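Local atomic coordinates of 2-(acetamidomethylene)succinate hydrolase (Mesorhizobium loti, PDB entry 3KXP), a protein that catalyses the last step of vitamin B6 degradation, hydrolysing (E)-2-(acetamidomethylene)succinate to succinic semialdehyde, acetate, ammonia and carbon dioxide. Residues A[49-54]-A[62-67]; A[113-118]-A[236-241]; A[137-142]-A[161-166]. One frame throughout, in Å; residues are numbered along the deposited sequence.

From the N terminus, the chain first turns back on itself in contact 1, where strand 49-54 pairs with strand 59-65 as a hairpin at one edge of the mixed sheet. That short loop is closed before contact 2 opens at 113-118, the lead-in to helix 117-131. Contact 2 closes only at helix 233-242, and contact 3 (137-142 with 161-166) is nested in its long loop, joining neighbouring parallel strands through helix 143-154. Contacts 1 and 3 belong to the same sheet, their centres about 19 Å apart, whereas contact 2 ties the start of a helix to a helix much later in the chain. None of the three touches another.

Contact 1: residues A[49-54]-A[62-67]; sequences ISRRVD and VREKGS
Arg51 and Glu64 form the polar grip of this antiparallel pairing: Arg51 NE meets Glu64 OE2 at 2.6 Å in a salt bridge, with an N-H...O angle of 145°, a noticeably bent bond. The carboxylate oxygen sits at the guanidinium edge, near its plane, while the two planar groups are turned 51° apart. Arg51 reaches it because CG lies between the backbone N and the carbonyl carbon (chi1 79°) and the chain then runs extended to NE. Val53 CG2 lies over one face of the same guanidinium, offset toward its rim, and also touches Val62 CG2 at 3.8 Å; the tight packing is at the buried Val53, Val62 and Glu64.

In the backbone of the same pairing, Ile49 with Glu64 and Arg51 with Val62 are hydrogen-bonded pairs, each closed by two backbone bonds, such as Glu64 N to Ile49 O at 3.0 Å. Ile49 and Ser50 are exposed to solvent, and the face carrying Ser50 and Arg63 is looser. Ser50 OG comes only to 3.9 Å from Arg63 CG and lies over one face of the Arg63 guanidinium, which hydrogen-bonds to Ser81 OG and forms a salt bridge with Glu85.

Arg133 takes the other carboxylate oxygen of Glu64. The 49-54 strand is outermost in the sheet within this chain; Val62 and Glu64 rest on strand 96-100, and Arg51 and Val53 reach helix 117-131.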
loop_
_atom_site.group_PDB
_atom_site.type_symbol
_atom_site.label_atom_id
_atom_site.label_comp_id
_atom_site.label_asym_id
_atom_site.label_seq_id
_atom_site.Cartn_x
_atom_site.Cartn_y
_atom_site.Cartn_z
ATOM N N ILE A 49 -19.803 -3.522 23.039
ATOM C CA ILE A 49 -21.137 -4.026 23.303
ATOM C C ILE A 49 -21.421 -5.082 22.241
ATOM O O ILE A 49 -21.125 -4.884 21.062
ATOM C CB ILE A 49 -22.196 -2.888 23.249
ATOM C CG1 ILE A 49 -22.480 -2.464 21.801
ATOM C CG2 ILE A 49 -21.689 -1.686 24.046
ATOM C CD1 ILE A 49 -23.549 -3.298 21.083
ATOM N N SER A 50 -21.969 -6.212 22.666
ATOM C CA SER A 50 -22.280 -7.297 21.747
ATOM C C SER A 50 -23.774 -7.329 21.515
ATOM O O SER A 50 -24.549 -7.061 22.428
ATOM C CB SER A 50 -21.835 -8.637 22.331
ATOM O OG SER A 50 -20.453 -8.647 22.626
ATOM N N ARG A 51 -24.178 -7.642 20.291
ATOM C CA ARG A 51 -25.593 -7.716 19.964
ATOM C C ARG A 51 -25.777 -8.474 18.666
ATOM O O ARG A 51 -24.924 -8.430 17.782
ATOM C CB ARG A 51 -26.204 -6.312 19.840
ATOM C CG ARG A 51 -25.939 -5.574 18.521
ATOM C CD ARG A 51 -26.377 -4.110 18.627
ATOM N NE ARG A 51 -26.269 -3.362 17.372
ATOM C CZ ARG A 51 -27.168 -3.402 16.391
ATOM N NH1 ARG A 51 -28.256 -4.159 16.510
ATOM N NH2 ARG A 51 -26.992 -2.668 15.296
ATOM N N ARG A 52 -26.886 -9.192 18.563
ATOM C CA ARG A 52 -27.167 -9.942 17.358
ATOM C C ARG A 52 -27.970 -9.024 16.450
ATOM O O ARG A 52 -28.995 -8.467 16.852
ATOM C CB ARG A 52 -27.950 -11.216 17.687
ATOM C CG ARG A 52 -27.228 -12.158 18.644
ATOM C CD ARG A 52 -27.922 -13.503 18.699
ATOM N NE ARG A 52 -27.638 -14.277 17.501
ATOM C CZ ARG A 52 -28.539 -14.955 16.797
ATOM N NH1 ARG A 52 -29.811 -14.968 17.155
ATOM N NH2 ARG A 52 -28.154 -15.624 15.724
ATOM N N VAL A 53 -27.478 -8.847 15.231
ATOM C CA VAL A 53 -28.123 -7.978 14.268
ATOM C C VAL A 53 -28.838 -8.767 13.199
ATOM O O VAL A 53 -28.246 -9.611 12.529
ATOM C CB VAL A 53 -27.101 -7.062 13.586
ATOM C CG1 VAL A 53 -27.814 -6.086 12.652
ATOM C CG2 VAL A 53 -26.299 -6.313 14.644
ATOM N N ASP A 54 -30.124 -8.487 13.050
ATOM C CA ASP A 54 -30.931 -9.147 12.041
ATOM C C ASP A 54 -30.712 -8.342 10.769
ATOM O O ASP A 54 -31.051 -7.165 10.711
ATOM C CB ASP A 54 -32.403 -9.119 12.458
ATOM C CG ASP A 54 -33.307 -9.876 11.501
ATOM O OD1 ASP A 54 -34.496 -10.061 11.842
ATOM O OD2 ASP A 54 -32.843 -10.278 10.414
ATOM N N VAL A 62 -22.319 -9.247 16.646
ATOM C CA VAL A 62 -21.237 -8.299 16.409
ATOM C C VAL A 62 -20.784 -7.634 17.704
ATOM O O VAL A 62 -21.494 -7.672 18.707
ATOM C CB VAL A 62 -21.659 -7.203 15.389
ATOM C CG1 VAL A 62 -22.132 -7.849 14.095
ATOM C CG2 VAL A 62 -22.759 -6.333 15.972
ATOM N N ARG A 63 -19.588 -7.051 17.669
ATOM C CA ARG A 63 -18.994 -6.354 18.810
ATOM C C ARG A 63 -18.685 -4.943 18.320
ATOM O O ARG A 63 -17.897 -4.774 17.388
ATOM C CB ARG A 63 -17.695 -7.040 19.237
ATOM C CG ARG A 63 -17.862 -8.484 19.660
ATOM C CD ARG A 63 -16.517 -9.167 19.868
ATOM N NE ARG A 63 -16.667 -10.541 20.344
ATOM C CZ ARG A 63 -16.686 -10.899 21.628
ATOM N NH1 ARG A 63 -16.558 -9.978 22.579
ATOM N NH2 ARG A 63 -16.831 -12.181 21.961
ATOM N N GLU A 64 -19.291 -3.940 18.943
ATOM C CA GLU A 64 -19.090 -2.564 18.511
ATOM C C GLU A 64 -18.405 -1.669 19.524
ATOM O O GLU A 64 -18.484 -1.895 20.729
ATOM C CB GLU A 64 -20.428 -1.909 18.175
ATOM C CG GLU A 64 -21.351 -2.707 17.281
ATOM C CD GLU A 64 -22.713 -2.031 17.140
ATOM O OE1 GLU A 64 -22.748 -0.856 16.700
ATOM O OE2 GLU A 64 -23.742 -2.668 17.475
ATOM N N LYS A 65 -17.767 -0.623 19.008
ATOM C CA LYS A 65 -17.082 0.362 19.830
ATOM C C LYS A 65 -16.570 1.524 18.984
ATOM O O LYS A 65 -16.222 1.353 17.819
ATOM C CB LYS A 65 -15.920 -0.275 20.591
ATOM C CG LYS A 65 -15.194 0.704 21.498
ATOM C CD LYS A 65 -14.129 0.030 22.337
ATOM C CE LYS A 65 -13.417 1.060 23.189
ATOM N NZ LYS A 65 -14.407 1.876 23.936
ATOM N N GLY A 66 -16.541 2.710 19.582
ATOM C CA GLY A 66 -16.059 3.887 18.884
ATOM C C GLY A 66 -17.077 4.609 18.021
ATOM O O GLY A 66 -18.266 4.287 18.013
ATOM N N SER A 67 -16.592 5.607 17.293
ATOM C CA SER A 67 -17.422 6.402 16.395
ATOM C C SER A 67 -16.556 6.867 15.229
ATOM O O SER A 67 -15.332 6.937 15.341
ATOM C CB SER A 67 -17.987 7.618 17.133
ATOM O OG SER A 67 -16.936 8.407 17.659
#

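Contact 2: residues A[113-118]-A[236-241]; sequences TGYEAN and MAQTAR
Thr113 and Gln238 cross at about a right angle, and their polar ends meet in the one direct hydrogen bond between the segments: Thr113 OG1 donates to Gln238 OE1 at 2.9 Å. The hydroxyl lies in the carbonyl plane, with a C=O...donor angle of 156°. Gln238 delivers its amide with CG anti to its own carbonyl carbon (chi1 -64°) and an extended chain beyond, which carries OE1 away from the helix.

The side chains of Tyr115 and Gln238 cross obliquely, with ring and amide planes steeply inclined at 72°. Gln238 OE1 lies at the ring edge, 3.8 Å from Tyr115 CD1, while Gln238 CB packs against Tyr115 CB at 4.0 Å. Thr239 OG1 approaches the ring carbon on the other side of CG, Tyr115 CD2, at 3.5 Å, but is hydrogen-bonded to Ala235 O and Tyr120 OH. The phenol OH turns to Pro111 O. The Thr239 side chain also lies about 4 Å from those of the chloride-binding residues Ile77 and Leu143.

One water donates to both Tyr115 O and Thr239 O; another links Glu116 OE2 to Gln238 O, donating to the carboxylate at 2.5 Å; a third accepts from Tyr115 N at 2.6 Å and reaches Gln238 OE1 in a weak bond. Exchanging Gln238 for a leucine would probably leave Thr113 OG1 without its acceptor and Glu112 O without the amide NH2 that now serves it.

The segment before helix 117-131 is thus joined to helix 233-242 by direct and water-mediated polar links around a buried aromatic ring, with no ion pair between the two segments.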
loop_
_atom_site.group_PDB
_atom_site.type_symbol
_atom_site.label_atom_id
_atom_site.label_comp_id
_atom_site.label_asym_id
_atom_site.label_seq_id
_atom_site.Cartn_x
_atom_site.Cartn_y
_atom_site.Cartn_z
ATOM N N THR A 113 -26.859 -24.955 5.435
ATOM C CA THR A 113 -25.951 -24.870 4.296
ATOM C C THR A 113 -25.724 -23.419 3.855
ATOM O O THR A 113 -26.168 -22.483 4.519
ATOM C CB THR A 113 -26.490 -25.694 3.093
ATOM O OG1 THR A 113 -25.405 -26.030 2.216
ATOM C CG2 THR A 113 -27.543 -24.894 2.313
ATOM N N GLY A 114 -25.029 -23.243 2.735
ATOM C CA GLY A 114 -24.751 -21.909 2.232
ATOM C C GLY A 114 -23.476 -21.331 2.826
ATOM O O GLY A 114 -23.496 -20.283 3.472
ATOM N N TYR A 115 -22.356 -22.010 2.608
ATOM C CA TYR A 115 -21.093 -21.539 3.144
ATOM C C TYR A 115 -20.042 -21.282 2.075
ATOM O O TYR A 115 -18.858 -21.521 2.294
ATOM C CB TYR A 115 -20.568 -22.531 4.182
ATOM C CG TYR A 115 -21.436 -22.574 5.412
ATOM C CD1 TYR A 115 -22.506 -23.463 5.510
ATOM C CD2 TYR A 115 -21.223 -21.677 6.460
ATOM C CE1 TYR A 115 -23.345 -23.460 6.635
ATOM C CE2 TYR A 115 -22.050 -21.658 7.580
ATOM C CZ TYR A 115 -23.108 -22.555 7.666
ATOM O OH TYR A 115 -23.885 -22.565 8.800
ATOM N N GLU A 116 -20.481 -20.785 0.923
ATOM C CA GLU A 116 -19.573 -20.483 -0.168
ATOM C C GLU A 116 -19.214 -19.012 -0.100
ATOM O O GLU A 116 -19.775 -18.270 0.707
ATOM C CB GLU A 116 -20.235 -20.792 -1.508
ATOM C CG GLU A 116 -20.608 -22.249 -1.683
ATOM C CD GLU A 116 -19.400 -23.169 -1.649
ATOM O OE1 GLU A 116 -18.580 -23.128 -2.598
ATOM O OE2 GLU A 116 -19.268 -23.933 -0.668
ATOM N N ALA A 117 -18.276 -18.591 -0.940
ATOM C CA ALA A 117 -17.845 -17.197 -0.975
ATOM C C ALA A 117 -19.032 -16.238 -1.044
ATOM O O ALA A 117 -19.170 -15.345 -0.201
ATOM C CB ALA A 117 -16.914 -16.966 -2.170
ATOM N N ASN A 118 -19.883 -16.427 -2.053
ATOM C CA ASN A 118 -21.061 -15.580 -2.249
ATOM C C ASN A 118 -21.926 -15.460 -1.005
ATOM O O ASN A 118 -22.376 -14.367 -0.661
ATOM C CB ASN A 118 -21.914 -16.099 -3.405
ATOM C CG ASN A 118 -21.356 -15.710 -4.759
ATOM O OD1 ASN A 118 -21.866 -16.134 -5.800
ATOM N ND2 ASN A 118 -20.304 -14.896 -4.756
HETATM N N MSE A 236 -18.173 -25.651 9.449
HETATM C CA MSE A 236 -16.731 -25.646 9.208
HETATM C C MSE A 236 -16.351 -26.505 8.003
HETATM O O MSE A 236 -15.613 -26.061 7.124
HETATM C CB MSE A 236 -15.977 -26.162 10.439
HETATM C CG MSE A 236 -16.197 -25.342 11.687
HETATM SE SE MSE A 236 -15.991 -23.447 11.339
HETATM C CE MSE A 236 -17.854 -22.967 11.049
ATOM N N ALA A 237 -16.853 -27.737 7.979
ATOM C CA ALA A 237 -16.560 -28.667 6.896
ATOM C C ALA A 237 -16.966 -28.071 5.559
ATOM O O ALA A 237 -16.231 -28.165 4.582
ATOM C CB ALA A 237 -17.285 -29.998 7.123
ATOM N N GLN A 238 -18.136 -27.449 5.518
ATOM C CA GLN A 238 -18.608 -26.845 4.280
ATOM C C GLN A 238 -17.804 -25.601 3.929
ATOM O O GLN A 238 -17.515 -25.359 2.758
ATOM C CB GLN A 238 -20.091 -26.494 4.391
ATOM C CG GLN A 238 -20.978 -27.710 4.564
ATOM C CD GLN A 238 -22.435 -27.345 4.697
ATOM O OE1 GLN A 238 -23.052 -26.841 3.753
ATOM N NE2 GLN A 238 -22.997 -27.587 5.876
ATOM N N THR A 239 -17.448 -24.814 4.942
ATOM C CA THR A 239 -16.665 -23.605 4.718
ATOM C C THR A 239 -15.275 -23.956 4.186
ATOM O O THR A 239 -14.801 -23.343 3.229
ATOM C CB THR A 239 -16.508 -22.807 6.005
ATOM O OG1 THR A 239 -17.797 -22.377 6.447
ATOM C CG2 THR A 239 -15.630 -21.600 5.776
ATOM N N ALA A 240 -14.639 -24.951 4.804
ATOM C CA ALA A 240 -13.313 -25.395 4.388
ATOM C C ALA A 240 -13.285 -25.743 2.897
ATOM O O ALA A 240 -12.452 -25.218 2.161
ATOM C CB ALA A 240 -12.865 -26.601 5.219
ATOM N N ARG A 241 -14.181 -26.611 2.430
ATOM C CA ARG A 241 -14.143 -26.927 1.004
ATOM C C ARG A 241 -14.583 -25.768 0.122
ATOM O O ARG A 241 -14.267 -25.734 -1.056
ATOM C CB ARG A 241 -14.934 -28.205 0.666
ATOM C CG ARG A 241 -16.236 -28.431 1.386
ATOM C CD ARG A 241 -16.296 -29.895 1.827
ATOM N NE ARG A 241 -15.507 -30.115 3.039
ATOM C CZ ARG A 241 -15.043 -31.292 3.443
ATOM N NH1 ARG A 241 -14.342 -31.373 4.568
ATOM N NH2 ARG A 241 -15.257 -32.379 2.714
HETATM O O HOH W 1 -16.187 -20.926 1.941
HETATM O O HOH W 2 -22.464 -24.364 1.459
HETATM O O HOH W 3 -19.072 -25.921 0.755
#

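Contact 3: residues A[137-142]-A[161-166]; sequences ILVGHS and SVVAID
The imidazole of His141 turns its edge to Ile165, with Ile165 O near the ring plane and 3.3 Å from His141 CD2, while Ser142 CB lies over one face, offset toward the rim. The ring also meets that of His294, their planes at about 35°, and its NE2 hydrogen-bonds to His294 O. Holding CG anti to the backbone N (chi1 178°) brings the His141 edge across, and His141 CD2 also rests 3.9 Å from Ile165 CG2.

Five backbone bonds stitch the parallel strands. Ile165 N meets Gly140 O nearly along the C=O axis at 2.8 Å, and Ser142 N to Ile165 O, at 2.9 Å, carries the ladder beyond the strand end. The strand axes lie 8° apart, as expected of neighbouring parallel strands. Together with helix 143-154, these strands form a beta-alpha-beta crossover of the alpha/beta hydrolase fold, and Gly140 and Ser142 fit the nucleophile elbow. The strained turn is evident in the positive phi of Ser142.

Side chains alternate between the faces: Leu138 CB meets Val162 CG2 at 4.1 Å on the side covered by helix 143-154, and Val139 packs with Val163 and Ile165 on the other. Ser161 OG, 3.6 Å from Ile137 CG2, is buried without a polar partner. At the far end the inferred nucleophile Ser142 lies beside Asp166, whose OD2 hydrogen-bonds to His294 ND1 and Ser266 OG, consistent with a Ser-His-Asp triad.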
loop_
_atom_site.group_PDB
_atom_site.type_symbol
_atom_site.label_atom_id
_atom_site.label_comp_id
_atom_site.label_asym_id
_atom_site.label_seq_id
_atom_site.Cartn_x
_atom_site.Cartn_y
_atom_site.Cartn_z
ATOM N N ILE A 137 -14.855 -0.032 5.542
ATOM C CA ILE A 137 -13.496 -0.467 5.298
ATOM C C ILE A 137 -13.516 -1.887 5.854
ATOM O O ILE A 137 -13.857 -2.098 7.018
ATOM C CB ILE A 137 -12.482 0.389 6.086
ATOM C CG1 ILE A 137 -12.506 1.833 5.555
ATOM C CG2 ILE A 137 -11.083 -0.227 5.984
ATOM C CD1 ILE A 137 -11.692 2.799 6.370
ATOM N N LEU A 138 -13.187 -2.856 5.013
ATOM C CA LEU A 138 -13.177 -4.257 5.416
ATOM C C LEU A 138 -11.771 -4.798 5.766
ATOM O O LEU A 138 -10.859 -4.784 4.930
ATOM C CB LEU A 138 -13.796 -5.106 4.303
ATOM C CG LEU A 138 -15.320 -5.217 4.163
ATOM C CD1 LEU A 138 -16.004 -3.901 4.470
ATOM C CD2 LEU A 138 -15.644 -5.688 2.750
ATOM N N VAL A 139 -11.618 -5.268 7.005
ATOM C CA VAL A 139 -10.369 -5.843 7.498
ATOM C C VAL A 139 -10.630 -7.326 7.741
ATOM O O VAL A 139 -11.260 -7.697 8.728
ATOM C CB VAL A 139 -9.952 -5.214 8.830
ATOM C CG1 VAL A 139 -8.700 -5.903 9.365
ATOM C CG2 VAL A 139 -9.710 -3.727 8.648
ATOM N N GLY A 140 -10.151 -8.176 6.842
ATOM C CA GLY A 140 -10.396 -9.599 7.002
ATOM C C GLY A 140 -9.187 -10.508 7.084
ATOM O O GLY A 140 -8.171 -10.290 6.423
ATOM N N HIS A 141 -9.297 -11.538 7.910
ATOM C CA HIS A 141 -8.211 -12.489 8.066
ATOM C C HIS A 141 -8.600 -13.827 7.475
ATOM O O HIS A 141 -9.587 -14.427 7.896
ATOM C CB HIS A 141 -7.865 -12.694 9.535
ATOM C CG HIS A 141 -6.780 -13.702 9.749
ATOM N ND1 HIS A 141 -6.718 -14.509 10.866
ATOM C CD2 HIS A 141 -5.720 -14.044 8.978
ATOM C CE1 HIS A 141 -5.669 -15.306 10.771
ATOM N NE2 HIS A 141 -5.046 -15.045 9.636
ATOM N N SER A 142 -7.821 -14.290 6.500
ATOM C CA SER A 142 -8.063 -15.578 5.852
ATOM C C SER A 142 -9.496 -15.671 5.293
ATOM O O SER A 142 -9.818 -14.982 4.323
ATOM C CB SER A 142 -7.784 -16.701 6.857
ATOM O OG SER A 142 -7.385 -17.892 6.199
ATOM N N SER A 161 -12.625 0.242 1.168
ATOM C CA SER A 161 -11.341 -0.402 0.953
ATOM C C SER A 161 -11.241 -1.691 1.751
ATOM O O SER A 161 -11.986 -1.907 2.710
ATOM C CB SER A 161 -10.212 0.537 1.370
ATOM O OG SER A 161 -10.410 0.987 2.695
ATOM N N VAL A 162 -10.300 -2.540 1.359
ATOM C CA VAL A 162 -10.105 -3.812 2.027
ATOM C C VAL A 162 -8.665 -4.065 2.435
ATOM O O VAL A 162 -7.731 -3.723 1.713
ATOM C CB VAL A 162 -10.508 -4.985 1.122
ATOM C CG1 VAL A 162 -10.272 -6.306 1.848
ATOM C CG2 VAL A 162 -11.950 -4.844 0.698
ATOM N N VAL A 163 -8.501 -4.662 3.605
ATOM C CA VAL A 163 -7.194 -5.058 4.094
ATOM C C VAL A 163 -7.329 -6.579 4.146
ATOM O O VAL A 163 -7.894 -7.124 5.096
ATOM C CB VAL A 163 -6.907 -4.524 5.505
ATOM C CG1 VAL A 163 -5.623 -5.126 6.022
ATOM C CG2 VAL A 163 -6.799 -2.993 5.486
ATOM N N ALA A 164 -6.845 -7.248 3.100
ATOM C CA ALA A 164 -6.908 -8.701 2.986
ATOM C C ALA A 164 -5.703 -9.388 3.639
ATOM O O ALA A 164 -4.652 -9.547 3.016
ATOM C CB ALA A 164 -6.996 -9.094 1.517
ATOM N N ILE A 165 -5.872 -9.817 4.884
ATOM C CA ILE A 165 -4.793 -10.470 5.620
ATOM C C ILE A 165 -4.679 -11.981 5.416
ATOM O O ILE A 165 -5.483 -12.754 5.934
ATOM C CB ILE A 165 -4.928 -10.217 7.144
ATOM C CG1 ILE A 165 -4.958 -8.709 7.426
ATOM C CG2 ILE A 165 -3.771 -10.886 7.886
ATOM C CD1 ILE A 165 -5.076 -8.360 8.911
ATOM N N ASP A 166 -3.668 -12.376 4.652
ATOM C CA ASP A 166 -3.328 -13.771 4.376
ATOM C C ASP A 166 -4.294 -14.695 3.637
ATOM O O ASP A 166 -4.618 -15.783 4.129
ATOM C CB ASP A 166 -2.891 -14.458 5.673
ATOM C CG ASP A 166 -1.610 -15.261 5.497
ATOM O OD1 ASP A 166 -0.569 -14.642 5.190
ATOM O OD2 ASP A 166 -1.636 -16.502 5.647
#